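Local coordinates for protein DNA polymerase III, beta subunit (Thermotoga maritima, PDB 1VPK) that probably tethers DNA polymerase and other proteins to DNA as a ring-shaped sliding clamp, giving replication its processivity, at residues E21-D24 with K25-A29; A182-G185 with F186-A189; L204-L207 with K208-K211; V319-E322 with G323-V327. All blocks are in the same frame, centred on the assembly; numbering follows the deposited sequence.

Contact 1: residues E21-D24 with K25-A29; sequences ELKD and KITIA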
loop_
_atom_site.group_PDB
_atom_site.type_symbol
_atom_site.label_atom_id
_atom_site.label_comp_id
_atom_site.label_asym_id
_atom_site.label_seq_id
_atom_site.Cartn_x
_atom_site.Cartn_y
_atom_site.Cartn_z
ATOM N N GLU A 21 2.967 25.279 11.333
ATOM C CA GLU A 21 3.539 25.130 12.694
ATOM C C GLU A 21 2.773 24.131 13.547
ATOM O O GLU A 21 3.380 23.277 14.197
ATOM C CB GLU A 21 3.583 26.469 13.404
ATOM C CG GLU A 21 4.064 26.430 14.849
ATOM C CD GLU A 21 5.513 25.988 15.064
ATOM O OE1 GLU A 21 6.322 25.874 14.107
ATOM O OE2 GLU A 21 5.875 25.835 16.248
ATOM N N LEU A 22 1.442 24.271 13.592
ATOM C CA LEU A 22 0.626 23.376 14.344
ATOM C C LEU A 22 0.787 21.964 13.845
ATOM O O LEU A 22 0.869 21.031 14.646
ATOM C CB LEU A 22 -0.874 23.802 14.266
ATOM C CG LEU A 22 -1.842 23.031 15.151
ATOM C CD1 LEU A 22 -1.509 23.214 16.646
ATOM C CD2 LEU A 22 -3.308 23.458 14.849
ATOM N N LYS A 23 0.709 21.783 12.534
ATOM C CA LYS A 23 0.895 20.474 11.905
ATOM C C LYS A 23 2.246 19.819 12.263
ATOM O O LYS A 23 2.322 18.636 12.629
ATOM C CB LYS A 23 0.813 20.646 10.395
ATOM C CG LYS A 23 0.744 19.337 9.614
ATOM C CD LYS A 23 0.346 19.602 8.127
ATOM C CE LYS A 23 1.400 20.399 7.349
ATOM N NZ LYS A 23 1.072 20.569 5.869
ATOM N N ASP A 24 3.317 20.594 12.112
ATOM C CA ASP A 24 4.688 20.163 12.447
ATOM C C ASP A 24 4.819 19.722 13.918
ATOM O O ASP A 24 5.354 18.652 14.213
ATOM C CB ASP A 24 5.670 21.296 12.115
ATOM C CG ASP A 24 5.778 21.562 10.612
ATOM O OD1 ASP A 24 4.969 20.996 9.826
ATOM O OD2 ASP A 24 6.677 22.346 10.216
ATOM N N LYS A 25 4.308 20.518 14.853
ATOM C CA LYS A 25 4.422 20.156 16.286
ATOM C C LYS A 25 3.559 18.964 16.728
ATOM O O LYS A 25 3.987 18.142 17.556
ATOM C CB LYS A 25 4.176 21.397 17.177
ATOM C CG LYS A 25 5.207 22.506 16.901
ATOM C CD LYS A 25 6.587 22.102 17.513
ATOM C CE LYS A 25 7.782 22.910 17.018
ATOM N NZ LYS A 25 7.766 24.369 17.115
ATOM N N ILE A 26 2.352 18.857 16.171
ATOM C CA ILE A 26 1.511 17.681 16.387
ATOM C C ILE A 26 2.206 16.429 15.859
ATOM O O ILE A 26 2.261 15.421 16.541
ATOM C CB ILE A 26 0.114 17.882 15.746
ATOM C CG1 ILE A 26 -0.679 18.937 16.539
ATOM C CG2 ILE A 26 -0.634 16.558 15.569
ATOM C CD1 ILE A 26 -1.121 18.505 17.839
ATOM N N THR A 27 2.699 16.500 14.621
ATOM C CA THR A 27 3.378 15.389 13.976
ATOM C C THR A 27 4.579 14.939 14.776
ATOM O O THR A 27 4.794 13.733 14.985
ATOM C CB THR A 27 3.823 15.796 12.539
ATOM O OG1 THR A 27 2.653 16.105 11.786
ATOM C CG2 THR A 27 4.522 14.691 11.824
ATOM N N ILE A 28 5.357 15.904 15.234
ATOM C CA ILE A 28 6.550 15.599 15.994
ATOM C C ILE A 28 6.278 14.860 17.289
ATOM O O ILE A 28 7.019 13.935 17.646
ATOM C CB ILE A 28 7.355 16.871 16.299
ATOM C CG1 ILE A 28 8.020 17.292 15.022
ATOM C CG2 ILE A 28 8.428 16.611 17.414
ATOM C CD1 ILE A 28 8.603 18.689 15.022
ATOM N N ALA A 29 5.257 15.298 18.010
ATOM C CA ALA A 29 4.827 14.663 19.256
ATOM C C ALA A 29 4.119 13.331 19.116
ATOM O O ALA A 29 4.081 12.561 20.084
ATOM C CB ALA A 29 3.940 15.634 20.047
#
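The carboxylate of E21 meets the ammonium group of K25 through one oxygen, one helical turn further on. OE2 lies 2.5 Å from K25 NZ, a short salt bridge. The lysine nitrogen comes in on the syn side of the carboxylate, 23° out of its plane. The other flat groups here are the peptide carbonyls. K23 O takes two donors from T27, on opposite faces of its plane: the backbone N, and OG1 at 2.7 Å, which sits 36° above the plane and off any lone pair. The T27 hydroxyl reaches back because OG1 lies anti to its own carbonyl carbon (chi1 -62°). The K25 chain bends at chi2 and chi4. Its CG passes 3.4 Å from E21 O, and NZ then turns to the glutamate. Both ends of the ion pair have further partners. K25 NZ also bonds D240 and the carbonyl of T68, while E21 OE2 accepts from the backbone N of N70. The pair is therefore tied to the end of strand 63-68, to the loop just after it and to D240, which probably keeps both groups ionised. On another side of the helix, L22 CD1 touches I26 CG1 at 4.4 Å, a loose apolar contact. I26 goes on to pack against helix 87-91 and strand 44-50. The backbone bonds run from each N to the O four residues earlier: K25 to E21, I26 to L22, T27 to K23 and I28 to D24. This is a regular alpha-helix with an i to i+4 salt bridge, in the N-terminal domain of a beta sliding clamp.

Contact 2: residues A182-G185 with F186-A189; sequences ASDG and FRLA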
loop_
_atom_site.group_PDB
_atom_site.type_symbol
_atom_site.label_atom_id
_atom_site.label_comp_id
_atom_site.label_asym_id
_atom_site.label_seq_id
_atom_site.Cartn_x
_atom_site.Cartn_y
_atom_site.Cartn_z
ATOM N N ALA A 182 21.626 -2.623 16.576
ATOM C CA ALA A 182 20.324 -3.231 16.770
ATOM C C ALA A 182 20.382 -4.649 16.284
ATOM O O ALA A 182 21.095 -4.949 15.306
ATOM C CB ALA A 182 19.218 -2.439 16.001
ATOM N N SER A 183 19.626 -5.521 16.948
ATOM C CA SER A 183 19.595 -6.935 16.604
ATOM C C SER A 183 18.295 -7.563 17.071
ATOM O O SER A 183 17.667 -7.056 18.002
ATOM C CB SER A 183 20.743 -7.672 17.297
ATOM O OG SER A 183 20.653 -9.061 17.040
ATOM N N ASP A 184 17.925 -8.675 16.439
ATOM C CA ASP A 184 16.776 -9.434 16.823
ATOM C C ASP A 184 17.124 -10.880 17.114
ATOM O O ASP A 184 16.231 -11.746 17.183
ATOM C CB ASP A 184 15.689 -9.335 15.755
ATOM C CG ASP A 184 16.056 -10.023 14.438
ATOM O OD1 ASP A 184 17.166 -10.623 14.276
ATOM O OD2 ASP A 184 15.195 -9.933 13.545
ATOM N N GLY A 185 18.419 -11.155 17.280
ATOM C CA GLY A 185 18.876 -12.528 17.526
ATOM C C GLY A 185 19.169 -13.344 16.279
ATOM O O GLY A 185 19.910 -14.336 16.325
ATOM N N PHE A 186 18.584 -12.954 15.149
ATOM C CA PHE A 186 18.870 -13.611 13.880
ATOM C C PHE A 186 19.816 -12.762 13.026
ATOM O O PHE A 186 20.558 -13.275 12.203
ATOM C CB PHE A 186 17.584 -13.827 13.096
ATOM C CG PHE A 186 16.621 -14.816 13.719
ATOM C CD1 PHE A 186 16.904 -16.165 13.742
ATOM C CD2 PHE A 186 15.389 -14.390 14.206
ATOM C CE1 PHE A 186 15.975 -17.083 14.283
ATOM C CE2 PHE A 186 14.475 -15.290 14.731
ATOM C CZ PHE A 186 14.766 -16.624 14.771
ATOM N N ARG A 187 19.729 -11.456 13.181
ATOM C CA ARG A 187 20.555 -10.542 12.405
ATOM C C ARG A 187 20.818 -9.285 13.227
ATOM O O ARG A 187 20.190 -9.058 14.259
ATOM C CB ARG A 187 19.931 -10.226 11.022
ATOM C CG ARG A 187 18.404 -10.079 10.931
ATOM C CD ARG A 187 17.944 -8.733 11.436
ATOM N NE ARG A 187 16.486 -8.601 11.398
ATOM C CZ ARG A 187 15.757 -8.364 10.318
ATOM N NH1 ARG A 187 14.448 -8.241 10.436
ATOM N NH2 ARG A 187 16.307 -8.210 9.143
ATOM N N LEU A 188 21.778 -8.500 12.764
ATOM C CA LEU A 188 22.288 -7.371 13.496
ATOM C C LEU A 188 22.735 -6.312 12.497
ATOM O O LEU A 188 23.260 -6.628 11.414
ATOM C CB LEU A 188 23.445 -7.831 14.373
ATOM C CG LEU A 188 24.272 -6.746 15.096
ATOM C CD1 LEU A 188 24.852 -7.310 16.379
ATOM C CD2 LEU A 188 25.413 -6.273 14.214
ATOM N N ALA A 189 22.493 -5.070 12.863
ATOM C CA ALA A 189 22.934 -3.912 12.105
ATOM C C ALA A 189 23.775 -3.032 13.017
ATOM O O ALA A 189 23.417 -2.825 14.180
ATOM C CB ALA A 189 21.732 -3.105 11.605
HETATM O O HOH W 1 13.406 -7.640 13.437
#
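D184 reaches across the turn with both carboxylate oxygens, and this is the tight part of the contact. OD1 accepts from F186 N and R187 N, each at 2.9 Å. The first donor stands above the carboxylate plane, and the second comes nearly along the C-O axis. OD2 takes R187 NE at 2.8 Å, a salt bridge whose donor lies 56° out of the carboxylate plane. The two flat groups are turned 35° against each other. R187 NH2 makes a second salt bridge, with D337. D184 CG stands between its backbone N and carbonyl carbon (chi1 68°), which directs the carboxylate over the turn. This is the bend of the antiparallel hairpin formed by strands 177-183 and 187-194. S183 OG accepts from G185 N, an ST turn, and also donates to R187 O at 2.8 Å. R187 O takes D184 N as well. Further along, A182 and A189 form a hydrogen-bonded pair. With an alanine at D184, the F186 and R187 N-H groups would probably lose their shared acceptor, and R187 would be held mainly from the D337 end. A water joins D184 OD2 to R187 NH1. The looser side is the tip, where G185 and F186 are exposed and the phenyl ring meets G185 C and D184 O only obliquely.

Contact 3: residues L204-L207 with K208-K211; sequences LLSL and KSMK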
loop_
_atom_site.group_PDB
_atom_site.type_symbol
_atom_site.label_atom_id
_atom_site.label_comp_id
_atom_site.label_asym_id
_atom_site.label_seq_id
_atom_site.Cartn_x
_atom_site.Cartn_y
_atom_site.Cartn_z
ATOM N N LEU A 204 20.519 1.483 26.319
ATOM C CA LEU A 204 19.551 0.920 25.391
ATOM C C LEU A 204 18.280 1.779 25.418
ATOM O O LEU A 204 17.743 2.065 26.477
ATOM C CB LEU A 204 19.234 -0.497 25.823
ATOM C CG LEU A 204 18.239 -1.314 25.001
ATOM C CD1 LEU A 204 18.660 -1.546 23.599
ATOM C CD2 LEU A 204 17.955 -2.633 25.706
ATOM N N LEU A 205 17.845 2.237 24.254
ATOM C CA LEU A 205 16.535 2.862 24.134
ATOM C C LEU A 205 15.613 1.898 23.391
ATOM O O LEU A 205 16.044 1.197 22.440
ATOM C CB LEU A 205 16.638 4.203 23.399
ATOM C CG LEU A 205 17.487 5.318 24.046
ATOM C CD1 LEU A 205 17.511 6.518 23.132
ATOM C CD2 LEU A 205 17.011 5.707 25.473
ATOM N N SER A 206 14.361 1.852 23.833
ATOM C CA SER A 206 13.332 0.946 23.297
ATOM C C SER A 206 13.045 1.279 21.844
ATOM O O SER A 206 13.325 2.399 21.373
ATOM C CB SER A 206 12.013 1.022 24.102
ATOM O OG SER A 206 11.232 2.191 23.759
ATOM N N LEU A 207 12.465 0.320 21.127
ATOM C CA LEU A 207 12.121 0.553 19.744
ATOM C C LEU A 207 11.088 1.670 19.621
ATOM O O LEU A 207 11.226 2.529 18.745
ATOM C CB LEU A 207 11.615 -0.731 19.099
ATOM C CG LEU A 207 11.266 -0.685 17.605
ATOM C CD1 LEU A 207 12.399 -0.124 16.776
ATOM C CD2 LEU A 207 10.921 -2.072 17.187
ATOM N N LYS A 208 10.098 1.692 20.519
ATOM C CA LYS A 208 9.109 2.768 20.527
ATOM C C LYS A 208 9.770 4.158 20.741
ATOM O O LYS A 208 9.430 5.114 20.058
ATOM C CB LYS A 208 7.975 2.512 21.525
ATOM C CG LYS A 208 6.963 3.677 21.512
ATOM C CD LYS A 208 5.516 3.330 21.437
ATOM C CE LYS A 208 4.650 4.603 21.616
ATOM N NZ LYS A 208 3.618 4.411 22.604
ATOM N N SER A 209 10.753 4.238 21.635
ATOM C CA SER A 209 11.463 5.478 21.881
ATOM C C SER A 209 12.222 5.914 20.630
ATOM O O SER A 209 12.182 7.069 20.243
ATOM C CB SER A 209 12.424 5.342 23.057
ATOM O OG SER A 209 11.753 5.323 24.295
ATOM N N MET A 210 12.857 4.951 19.979
ATOM C CA MET A 210 13.636 5.174 18.764
ATOM C C MET A 210 12.875 5.623 17.541
ATOM O O MET A 210 13.395 6.421 16.760
ATOM C CB MET A 210 14.459 3.911 18.463
ATOM C CG MET A 210 15.574 3.703 19.478
ATOM S SD MET A 210 16.749 5.060 19.566
ATOM C CE MET A 210 17.490 5.131 17.916
ATOM N N LYS A 211 11.636 5.148 17.405
ATOM C CA LYS A 211 10.720 5.628 16.388
ATOM C C LYS A 211 10.303 7.094 16.615
ATOM O O LYS A 211 10.079 7.869 15.660
ATOM C CB LYS A 211 9.509 4.698 16.322
ATOM C CG LYS A 211 9.894 3.313 15.719
ATOM C CD LYS A 211 8.681 2.399 15.535
ATOM C CE LYS A 211 9.009 0.894 15.136
ATOM N NZ LYS A 211 7.905 -0.031 15.700
HETATM O O HOH W 2 13.416 3.799 25.952
#
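K208 opens 208-211, and its CB stands 4.0 Å from S206 OG. Its NZ makes a salt bridge with D60 and a hydrogen bond to the carbonyl of L33. S209 follows. Its backbone N donates to S206 OG at 3.0 Å and 158°, the N-cap bond of helix 207-218. S206 OG stands between its own backbone N and carbonyl carbon (chi1 78°), which turns it over the start of the helix. It also bonds E62. S209 OG lies near the same oxygen, but that bond is weak and unsettled. The hydroxyl pairs with T63 and with a water, which in turn accepts from S206 N. M210 N then donates to S206 O at 2.9 Å. The M210 SD packs against L205 CD1 and CB, both at 3.9 Å, with the two side chains at about a right angle. Last, K211 N bonds L207 O. The K211 chain runs extended past that carbonyl, and CE touches L207 CG at 3.7 Å. The leucines and M210 are buried where strand 201-206 passes into the helix. L205 and M210 both lie on W171 of strand 168-174, L207 packs on I154, and M245 of strand 241-246 meets L205 and S209.

Contact 4: residues V319-E322 with G323-V327; sequences VQKE and GEDLV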
loop_
_atom_site.group_PDB
_atom_site.type_symbol
_atom_site.label_atom_id
_atom_site.label_comp_id
_atom_site.label_asym_id
_atom_site.label_seq_id
_atom_site.Cartn_x
_atom_site.Cartn_y
_atom_site.Cartn_z
ATOM N N VAL A 319 30.155 -13.333 -9.609
ATOM C CA VAL A 319 30.673 -12.737 -8.376
ATOM C C VAL A 319 32.179 -12.713 -8.504
ATOM O O VAL A 319 32.727 -13.462 -9.303
ATOM C CB VAL A 319 30.312 -13.515 -7.093
ATOM C CG1 VAL A 319 28.829 -13.614 -6.891
ATOM C CG2 VAL A 319 30.951 -14.900 -7.050
ATOM N N GLN A 320 32.818 -11.828 -7.742
ATOM C CA GLN A 320 34.229 -11.961 -7.471
ATOM C C GLN A 320 34.385 -12.578 -6.090
ATOM O O GLN A 320 33.829 -12.056 -5.110
ATOM C CB GLN A 320 34.891 -10.606 -7.564
ATOM C CG GLN A 320 34.858 -10.012 -8.985
ATOM C CD GLN A 320 35.717 -10.738 -9.970
ATOM O OE1 GLN A 320 36.855 -11.132 -9.685
ATOM N NE2 GLN A 320 35.179 -10.936 -11.169
ATOM N N LYS A 321 35.077 -13.718 -6.012
ATOM C CA LYS A 321 35.199 -14.508 -4.783
ATOM C C LYS A 321 36.685 -14.833 -4.433
ATOM O O LYS A 321 37.433 -15.284 -5.275
ATOM C CB LYS A 321 34.403 -15.799 -4.968
ATOM C CG LYS A 321 34.429 -16.780 -3.792
ATOM C CD LYS A 321 35.649 -17.711 -3.858
ATOM C CE LYS A 321 35.305 -19.176 -3.829
ATOM N NZ LYS A 321 36.552 -19.957 -4.175
ATOM N N GLU A 322 37.071 -14.568 -3.190
ATOM C CA GLU A 322 38.371 -14.936 -2.613
ATOM C C GLU A 322 38.134 -16.062 -1.593
ATOM O O GLU A 322 37.159 -16.041 -0.891
ATOM C CB GLU A 322 38.921 -13.775 -1.769
ATOM C CG GLU A 322 39.297 -12.540 -2.512
ATOM C CD GLU A 322 40.090 -11.549 -1.682
ATOM O OE1 GLU A 322 39.728 -11.254 -0.523
ATOM O OE2 GLU A 322 41.061 -11.034 -2.216
ATOM N N GLY A 323 39.062 -16.998 -1.474
ATOM C CA GLY A 323 39.028 -17.999 -0.426
ATOM C C GLY A 323 38.326 -19.252 -0.843
ATOM O O GLY A 323 38.333 -19.626 -1.977
ATOM N N GLU A 324 37.693 -19.899 0.116
ATOM C CA GLU A 324 37.143 -21.231 -0.051
ATOM C C GLU A 324 35.744 -21.265 -0.700
ATOM O O GLU A 324 34.910 -20.407 -0.425
ATOM C CB GLU A 324 37.042 -21.852 1.351
ATOM C CG GLU A 324 38.372 -22.186 1.974
ATOM C CD GLU A 324 39.010 -23.334 1.225
ATOM O OE1 GLU A 324 38.527 -24.492 1.394
ATOM O OE2 GLU A 324 39.967 -23.091 0.439
ATOM N N ASP A 325 35.474 -22.289 -1.516
ATOM C CA ASP A 325 34.116 -22.576 -1.948
ATOM C C ASP A 325 33.314 -22.939 -0.708
ATOM O O ASP A 325 33.867 -23.476 0.230
ATOM C CB ASP A 325 34.047 -23.733 -2.938
ATOM C CG ASP A 325 34.747 -23.435 -4.254
ATOM O OD1 ASP A 325 35.119 -22.249 -4.537
ATOM O OD2 ASP A 325 34.929 -24.413 -5.023
ATOM N N LEU A 326 32.027 -22.614 -0.716
ATOM C CA LEU A 326 31.167 -22.761 0.456
ATOM C C LEU A 326 29.729 -22.983 0.029
ATOM O O LEU A 326 29.285 -22.385 -0.931
ATOM C CB LEU A 326 31.239 -21.502 1.306
ATOM C CG LEU A 326 30.361 -21.386 2.547
ATOM C CD1 LEU A 326 30.668 -22.496 3.535
ATOM C CD2 LEU A 326 30.598 -20.014 3.135
ATOM N N VAL A 327 29.041 -23.904 0.711
ATOM C CA VAL A 327 27.607 -24.064 0.618
ATOM C C VAL A 327 27.042 -23.645 2.002
ATOM O O VAL A 327 27.516 -24.112 3.050
ATOM C CB VAL A 327 27.250 -25.501 0.250
ATOM C CG1 VAL A 327 25.705 -25.703 0.249
ATOM C CG2 VAL A 327 27.879 -25.864 -1.086
#
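K321 NZ reaches over the turn and donates to two acceptors in 323-327. D325 OD1 receives it at 2.7 Å, in line with its C-O bond, as a salt bridge. The second is the backbone carbonyl of G323, with O at 2.8 Å and NZ 37° above its plane, off the lone pairs. A third partner lies outside: NZ also makes a salt bridge with E298. Three oxygens thus grip this one nitrogen. CG is anti to the backbone N (chi1 179°), and the chain bends at chi2 and chi3 to bring NZ over the turn. The K321 and D325 side chains cross at about a right angle. At the backbone angles of G323, a CB would be jammed against the carbonyl O of E322. The E324 carbonyl accepts from T265 OG1. A methionine in place of K321 would probably leave the D325 and E298 carboxylates without the positive charge they share, and the G323 carbonyl without its side-chain donor. One cation is shared by two acids and a carbonyl, which ties strand 320-323 to the turn before strand 326-330 and is likely to keep the lysine charged.

How the contacts relate
The four contacts follow one another along the chain without overlap. Contact 1 lies in the N-terminal domain, contacts 2 and 3 in the central one and contact 4 in the C-terminal one. Contacts 1 and 4 are far apart, with centres about 51 Å from each other. Contacts 2 and 3 are the nearest pair, with centres about 15 Å apart and no touch. Contacts 2, 3 and 4 all reach one continuous antiparallel sheet, which runs from strand 201-206 to strand 320-323 and so joins the central and C-terminal domains. Contact 1 sits on helix 19-29, its nearest atoms about 7 Å from contact 3. Together they sample all three domains of one subunit of the head-to-tail dimeric ring around DNA.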